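Local coordinates for Alr4995 protein (Nostoc sp., PDB 6LRF) that acts as a bifunctional enzyme, pairing an arginine dihydrolase of the GME family with an ornithine cyclodeaminase activity, at residues Ser285-Ile290 / Val356-Asp361; Ser313-Asn318 / Glu332-Ala337; Ala627-Met632 / Gly649-Cys654. One frame throughout, in Å; residues are numbered along the deposited sequence.

Following the chain from the N terminus, strand 280-292 supplies the first half of interaction 1, whose loop closes only when residues 356-361 return to it after helix 340-352. Nested inside that loop is interaction 2, the hairpin of strands 313-320 and 329-337. The two touch, since strands 280-292 and 329-337 are neighbours in one mixed sheet: Arg286 O lies 2.8 Å from Val335 N, and Ile287 CD1 packs on Leu317 CD1. Interaction 3 follows in series, closing a short loop through helix 637-645 in the Rossmann-fold region, on the opposite side of the chain's centre, its centre about 58 Å from that of interaction 1.

Interaction 1. Residues Ser285-Ile290 / Val356-Asp361; sequences SRIIRI and VDLPQD
Arg289 and Val356 pair through their backbones, Arg289 N giving a 3.0 Å bond to Val356 O and Val356 N a 3.1 Å bond to Arg289 O. Both are straight, with N-H...O angles of 170°, and together they form one antiparallel hydrogen-bonded bridge that fastens the loop after helix 340-352 to strand 280-292.

The charged contact is looser. Arg286, its CG anti to the backbone N (chi1 -171°) and its chain extended as far as NE, presents NH2 at the guanidinium edge to Asp357 OD1 at 3.3 Å, a weak hydrogen bond within a salt bridge. The guanidinium and carboxylate planes stand 57° apart, so the two groups do not meet flat, and NH2 takes OD1 with OD2 farther off.

Apolar packing comes from Leu358, which lays CD1 on Ile287 CG2 at 4.0 Å, while CD2 lies 4.0 Å from Arg289 CB and also borders Ile287 CG2. The far end of Arg289 turns elsewhere, to salt bridges with Glu332 and Glu291.

One water completes the seam. It donates to Ile287 O at 2.7 Å and to Asp361 OD2 at 2.8 Å, and it accepts from Leu358 N.

With two firm backbone bonds and a water that has three protein partners, the loop's path probably rests more on these than on the long, weak salt bridge.

Interaction 2. Residues Ser313-Asn318 / Glu332-Ala337; sequences SFQVLN and EVKVSA
Glu332 O is gripped by two successive amides of the opposite strand: Leu317 N at 2.7 Å, and Asn318 N in a weak bond of 3.4 Å. In return, Glu332 N bonds to Asn318 O. The Asn318 side chain adds another tie, its ND2 reaching Glu332 OE1 at 3.0 Å in a nearly straight bond. The acceptor lies close to the amide plane, yet the donor stands above the carboxylate, and the two planes are 78° apart. A chi1 of 55° sets Asn318 CG between its backbone N and carbonyl carbon, folding the amide over Glu332 CB. Replacing this asparagine by an alanine removes the amide and would probably leave Glu332 OE1 without its cross-strand donor. The other carboxylate oxygen, OE2, is held in a salt bridge to Arg289.

Two residues facing one make this a classic beta bulge in the hairpin of strands 313-320 and 329-337; segments 313-318 and 332-337 run antiparallel, 156° between their N-to-C directions. Before the bulge the register is regular: Gln315 and Ser313 form hydrogen-bonded pairs with Lys334 and Ser336, the Lys334 N to Gln315 O bond measuring 2.8 Å.

On the face bearing Phe314 and Val316, Val333 CG1 meets Phe314 CB at 4.0 Å, and the phenyl ring continues onto helix 299-310. On the other face, Gln315 OE1 lies 3.4 Å from Lys334 CE, while Lys334 NZ turns to a salt bridge with Asp143. Leu317 CD1 rests on Lys334 CB at 3.9 Å. Strand 313-320 is outermost within this chain, and Val316 there packs on Leu321 of the second subunit.

Interaction 3. Residues Ala627-Met632 / Gly649-Cys654; sequences AEMILM and GVKMVC
Leu631 and Val653 run alongside each other in the same direction, with Leu631 CD1 3.6 Å from Val653 CB. On the same face the selenomethionine Met629 crosses Lys651, its CE reaching Lys651 CD at 3.5 Å. Its CG leaves anti to the backbone N (chi1 177°) and the chain bends only at chi3 (-66°), which swings the methyl over the lysine's aliphatic part.

The opposite face carries Ile630, whose CG1 meets Val650 CG1 at 3.8 Å; its side chain runs alongside that of Met652, a selenomethionine, with Ile630 CD1 3.9 Å from Met652 SE. Met632, also a selenomethionine, brings its CE against the Val653 carbonyl, 3.5 Å from Val653 O, and touches Met652 CB at 3.7 Å and Cys654 CB at 3.9 Å.

Behind these side chains is the parallel pairing of strands 629-633 and 651-656, joined through helix 637-645 as a beta-alpha-beta unit of the six-stranded parallel Rossmann sheet. Four alternating backbone bonds make the parallel ladder: Lys651 N to Glu628 O, Ile630 N to Lys651 O, Val653 N to Ile630 O at 2.9 Å, and Met632 N to Val653 O. The last three run nearly straight out from their carbonyls, whereas the first is tilted 35° from the carbonyl plane.

Farther out, helix 467-486 packs through Glu480 and Ile484 against the Met629 face, and the connecting helix 637-645 lies over the other, Val642 touching Ile630 and Ser639 touching Met632. Strand 491-495 continues the sheet beyond 629-633, its Val492 and Thr494 bonded to the backbone of Leu631.

Interaction 1. Residues Ser285-Ile290 / Val356-Asp361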
# COMPACT_ATOMS: atom_id res chain seq x y z
N SER B 285 -5.42 39.07 24.83
CA SER B 285 -4.09 39.35 24.31
C SER B 285 -3.07 39.04 25.37
O SER B 285 -3.34 39.17 26.56
CB SER B 285 -3.96 40.80 23.87
OG SER B 285 -4.34 40.95 22.52
N ARG B 286 -1.89 38.64 24.92
CA ARG B 286 -0.82 38.21 25.80
C ARG B 286 0.49 38.36 25.03
O ARG B 286 0.58 37.97 23.87
CB ARG B 286 -1.06 36.76 26.23
CG ARG B 286 -0.14 36.24 27.30
CD ARG B 286 -0.74 35.00 27.91
NE ARG B 286 0.23 34.22 28.67
CZ ARG B 286 -0.10 33.22 29.49
NH1 ARG B 286 -1.38 32.91 29.66
NH2 ARG B 286 0.84 32.55 30.15
N ILE B 287 1.50 38.94 25.65
CA ILE B 287 2.79 39.01 25.00
C ILE B 287 3.65 37.82 25.47
O ILE B 287 3.74 37.54 26.66
CB ILE B 287 3.50 40.34 25.27
CG1 ILE B 287 2.76 41.48 24.55
CG2 ILE B 287 4.96 40.29 24.82
CD1 ILE B 287 3.32 42.88 24.85
N ILE B 288 4.22 37.09 24.53
CA ILE B 288 5.10 35.98 24.89
C ILE B 288 6.51 36.26 24.38
O ILE B 288 6.71 37.08 23.48
CB ILE B 288 4.58 34.63 24.33
CG1 ILE B 288 4.44 34.70 22.82
CG2 ILE B 288 3.26 34.25 24.98
CD1 ILE B 288 5.57 34.02 22.07
N ARG B 289 7.49 35.60 24.98
CA ARG B 289 8.87 35.73 24.51
C ARG B 289 9.38 34.35 24.07
O ARG B 289 9.08 33.34 24.71
CB ARG B 289 9.75 36.33 25.61
CG ARG B 289 11.19 36.61 25.23
CD ARG B 289 11.89 37.34 26.36
NE ARG B 289 13.34 37.38 26.20
CZ ARG B 289 13.98 38.32 25.51
NH1 ARG B 289 13.29 39.29 24.91
NH2 ARG B 289 15.31 38.28 25.42
N ILE B 290 10.12 34.31 22.96
CA ILE B 290 10.73 33.07 22.49
C ILE B 290 12.21 33.34 22.19
O ILE B 290 12.54 34.35 21.59
CB ILE B 290 9.98 32.52 21.24
CG1 ILE B 290 10.64 31.25 20.74
CG2 ILE B 290 9.90 33.56 20.13
CD1 ILE B 290 10.39 30.06 21.64
N VAL B 356 7.83 31.64 26.92
CA VAL B 356 7.78 31.99 28.34
C VAL B 356 7.16 33.37 28.49
O VAL B 356 6.95 34.09 27.50
CB VAL B 356 9.17 31.97 29.01
CG1 VAL B 356 9.82 30.57 28.89
CG2 VAL B 356 10.06 33.04 28.41
N ASP B 357 6.86 33.70 29.74
CA ASP B 357 6.40 35.03 30.11
C ASP B 357 7.61 35.95 30.27
O ASP B 357 8.70 35.50 30.67
CB ASP B 357 5.59 34.98 31.42
CG ASP B 357 4.28 34.20 31.28
OD1 ASP B 357 3.88 33.87 30.14
OD2 ASP B 357 3.65 33.90 32.32
N LEU B 358 7.42 37.23 29.95
CA LEU B 358 8.35 38.27 30.38
C LEU B 358 8.40 38.15 31.91
O LEU B 358 7.36 37.96 32.55
CB LEU B 358 7.88 39.67 29.93
CG LEU B 358 7.15 39.79 28.58
CD1 LEU B 358 6.50 41.16 28.41
CD2 LEU B 358 8.08 39.50 27.40
N PRO B 359 9.61 38.23 32.50
CA PRO B 359 9.86 37.88 33.91
C PRO B 359 8.98 38.61 34.95
O PRO B 359 8.91 38.16 36.10
CB PRO B 359 11.33 38.24 34.11
CG PRO B 359 11.92 38.17 32.74
CD PRO B 359 10.85 38.66 31.82
N GLN B 360 8.33 39.70 34.57
CA GLN B 360 7.43 40.39 35.48
C GLN B 360 5.98 39.96 35.27
O GLN B 360 5.09 40.33 36.05
CB GLN B 360 7.55 41.91 35.32
CG GLN B 360 8.20 42.63 36.51
CD GLN B 360 7.34 42.61 37.76
OE1 GLN B 360 7.76 42.12 38.82
NE2 GLN B 360 6.12 43.14 37.66
N ASP B 361 5.73 39.18 34.22
CA ASP B 361 4.39 38.69 33.95
C ASP B 361 4.19 37.27 34.46
O ASP B 361 3.10 36.70 34.34
CB ASP B 361 4.08 38.77 32.46
CG ASP B 361 4.03 40.20 31.95
OD1 ASP B 361 3.98 41.12 32.80
OD2 ASP B 361 4.04 40.40 30.71
O HOH W 1 4.41 38.00 29.28

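Interaction 2. Residues Ser313-Asn318 / Glu332-Ala337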
# COMPACT_ATOMS: atom_id res chain seq x y z
N SER B 313 -4.39 35.30 16.34
CA SER B 313 -3.60 36.13 15.45
C SER B 313 -2.38 36.59 16.21
O SER B 313 -2.29 36.38 17.42
CB SER B 313 -4.40 37.34 14.93
OG SER B 313 -4.69 38.25 15.98
N PHE B 314 -1.44 37.22 15.51
CA PHE B 314 -0.20 37.60 16.17
C PHE B 314 0.37 38.88 15.61
O PHE B 314 0.02 39.31 14.52
CB PHE B 314 0.85 36.49 16.05
CG PHE B 314 1.32 36.25 14.64
CD1 PHE B 314 2.33 37.03 14.08
CD2 PHE B 314 0.75 35.26 13.87
CE1 PHE B 314 2.74 36.82 12.78
CE2 PHE B 314 1.17 35.04 12.57
CZ PHE B 314 2.16 35.83 12.03
N GLN B 315 1.28 39.46 16.37
CA GLN B 315 2.06 40.59 15.91
C GLN B 315 3.46 40.43 16.50
O GLN B 315 3.60 40.38 17.71
CB GLN B 315 1.41 41.91 16.35
CG GLN B 315 1.92 43.15 15.61
CD GLN B 315 1.38 44.44 16.20
OE1 GLN B 315 0.62 44.43 17.18
NE2 GLN B 315 1.78 45.56 15.62
N VAL B 316 4.48 40.33 15.65
CA VAL B 316 5.84 40.28 16.17
C VAL B 316 6.25 41.69 16.60
O VAL B 316 6.37 42.58 15.77
CB VAL B 316 6.84 39.71 15.14
CG1 VAL B 316 8.22 39.57 15.77
CG2 VAL B 316 6.35 38.36 14.61
N LEU B 317 6.44 41.91 17.89
CA LEU B 317 6.73 43.25 18.38
C LEU B 317 8.19 43.64 18.19
O LEU B 317 8.52 44.83 18.05
CB LEU B 317 6.35 43.36 19.84
CG LEU B 317 4.86 43.06 20.00
CD1 LEU B 317 4.44 43.21 21.45
CD2 LEU B 317 4.05 43.98 19.08
N ASN B 318 9.08 42.65 18.20
CA ASN B 318 10.50 42.92 18.03
C ASN B 318 11.30 41.65 17.81
O ASN B 318 10.87 40.55 18.15
CB ASN B 318 11.06 43.68 19.23
CG ASN B 318 10.80 42.96 20.54
OD1 ASN B 318 11.49 41.99 20.86
ND2 ASN B 318 9.81 43.43 21.29
N GLU B 332 9.76 38.94 20.64
CA GLU B 332 8.59 39.15 21.48
C GLU B 332 7.39 39.25 20.57
O GLU B 332 7.41 39.96 19.56
CB GLU B 332 8.75 40.39 22.36
CG GLU B 332 9.52 40.06 23.65
CD GLU B 332 10.03 41.28 24.40
OE1 GLU B 332 9.54 42.41 24.14
OE2 GLU B 332 10.94 41.11 25.26
N VAL B 333 6.36 38.49 20.90
CA VAL B 333 5.21 38.32 20.02
C VAL B 333 3.93 38.58 20.80
O VAL B 333 3.73 38.02 21.87
CB VAL B 333 5.18 36.90 19.40
CG1 VAL B 333 3.96 36.70 18.53
CG2 VAL B 333 6.46 36.63 18.58
N LYS B 334 3.07 39.45 20.29
CA LYS B 334 1.76 39.64 20.91
C LYS B 334 0.81 38.63 20.29
O LYS B 334 0.62 38.60 19.08
CB LYS B 334 1.26 41.07 20.72
CG LYS B 334 0.02 41.42 21.55
CD LYS B 334 -0.40 42.88 21.37
CE LYS B 334 -0.88 43.16 19.94
NZ LYS B 334 -2.20 42.52 19.68
N VAL B 335 0.23 37.78 21.12
CA VAL B 335 -0.72 36.77 20.67
C VAL B 335 -2.13 37.23 21.01
O VAL B 335 -2.37 37.67 22.13
CB VAL B 335 -0.46 35.41 21.34
CG1 VAL B 335 -1.37 34.34 20.74
CG2 VAL B 335 1.00 35.01 21.21
N SER B 336 -3.06 37.13 20.06
CA SER B 336 -4.47 37.40 20.36
C SER B 336 -5.32 36.18 20.08
O SER B 336 -5.02 35.40 19.17
CB SER B 336 -4.99 38.59 19.53
OG SER B 336 -4.24 39.77 19.78
N ALA B 337 -6.38 36.04 20.86
CA ALA B 337 -7.34 34.96 20.71
C ALA B 337 -8.76 35.52 20.86
O ALA B 337 -8.96 36.52 21.53
CB ALA B 337 -7.08 33.88 21.75

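Interaction 3. Residues Ala627-Met632 / Gly649-Cys654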
# COMPACT_ATOMS: atom_id res chain seq x y z
N ALA B 627 -27.62 -13.20 15.61
CA ALA B 627 -27.23 -12.29 14.53
C ALA B 627 -27.38 -12.92 13.14
O ALA B 627 -26.95 -14.05 12.93
CB ALA B 627 -25.78 -11.81 14.73
N GLU B 628 -27.97 -12.18 12.20
CA GLU B 628 -28.09 -12.62 10.81
C GLU B 628 -27.05 -11.93 9.94
O GLU B 628 -26.64 -12.43 8.90
CB GLU B 628 -29.49 -12.33 10.27
CG GLU B 628 -30.61 -13.18 10.87
CD GLU B 628 -31.97 -12.93 10.21
OE1 GLU B 628 -32.01 -12.57 9.00
OE2 GLU B 628 -33.00 -13.07 10.90
N MSE B 629 -26.63 -10.76 10.38
CA MSE B 629 -25.59 -10.04 9.68
C MSE B 629 -24.72 -9.31 10.65
O MSE B 629 -25.20 -8.77 11.65
CB MSE B 629 -26.19 -9.07 8.67
CG MSE B 629 -25.14 -8.22 7.96
SE MSE B 629 -25.86 -7.20 6.44
CE MSE B 629 -26.34 -8.70 5.31
N ILE B 630 -23.43 -9.28 10.36
CA ILE B 630 -22.48 -8.48 11.11
C ILE B 630 -21.83 -7.52 10.13
O ILE B 630 -21.27 -7.94 9.12
CB ILE B 630 -21.43 -9.36 11.80
CG1 ILE B 630 -22.13 -10.39 12.70
CG2 ILE B 630 -20.44 -8.50 12.58
CD1 ILE B 630 -21.19 -11.31 13.39
N LEU B 631 -21.95 -6.23 10.42
CA LEU B 631 -21.35 -5.17 9.63
C LEU B 631 -20.06 -4.70 10.32
O LEU B 631 -20.09 -4.12 11.40
CB LEU B 631 -22.34 -4.02 9.50
CG LEU B 631 -22.18 -3.04 8.34
CD1 LEU B 631 -22.20 -3.80 7.03
CD2 LEU B 631 -23.33 -2.03 8.39
N MSE B 632 -18.92 -4.97 9.70
CA MSE B 632 -17.65 -4.67 10.35
C MSE B 632 -17.02 -3.43 9.71
O MSE B 632 -16.47 -3.48 8.61
CB MSE B 632 -16.72 -5.88 10.28
CG MSE B 632 -17.08 -6.99 11.28
SE MSE B 632 -16.35 -8.74 10.78
CE MSE B 632 -17.22 -8.98 9.06
N GLY B 649 -23.45 -19.27 8.50
CA GLY B 649 -24.83 -18.85 8.33
C GLY B 649 -25.09 -17.42 8.77
O GLY B 649 -26.24 -16.99 8.87
N VAL B 650 -24.01 -16.68 9.06
CA VAL B 650 -24.12 -15.26 9.38
C VAL B 650 -23.43 -14.48 8.27
O VAL B 650 -22.27 -14.73 7.95
CB VAL B 650 -23.49 -14.92 10.74
CG1 VAL B 650 -23.64 -13.41 11.05
CG2 VAL B 650 -24.13 -15.76 11.84
N LYS B 651 -24.16 -13.55 7.67
CA LYS B 651 -23.59 -12.71 6.62
C LYS B 651 -22.58 -11.74 7.24
O LYS B 651 -22.88 -11.02 8.19
CB LYS B 651 -24.69 -11.96 5.87
CG LYS B 651 -25.71 -12.89 5.23
CD LYS B 651 -26.89 -12.13 4.65
CE LYS B 651 -27.72 -13.00 3.74
NZ LYS B 651 -28.73 -12.16 3.04
N MSE B 652 -21.36 -11.76 6.71
CA MSE B 652 -20.26 -10.95 7.21
C MSE B 652 -19.90 -9.90 6.17
O MSE B 652 -19.53 -10.24 5.05
CB MSE B 652 -19.06 -11.84 7.51
CG MSE B 652 -19.44 -13.12 8.22
SE MSE B 652 -19.74 -12.79 10.09
CE MSE B 652 -17.87 -12.95 10.65
N VAL B 653 -20.02 -8.63 6.54
CA VAL B 653 -19.61 -7.56 5.65
C VAL B 653 -18.46 -6.80 6.29
O VAL B 653 -18.58 -6.26 7.39
CB VAL B 653 -20.78 -6.60 5.35
CG1 VAL B 653 -20.34 -5.55 4.35
CG2 VAL B 653 -21.97 -7.38 4.82
N CYS B 654 -17.33 -6.80 5.61
CA CYS B 654 -16.09 -6.27 6.17
C CYS B 654 -15.56 -5.10 5.36
O CYS B 654 -15.18 -5.27 4.20
CB CYS B 654 -15.04 -7.37 6.25
SG CYS B 654 -13.58 -6.90 7.21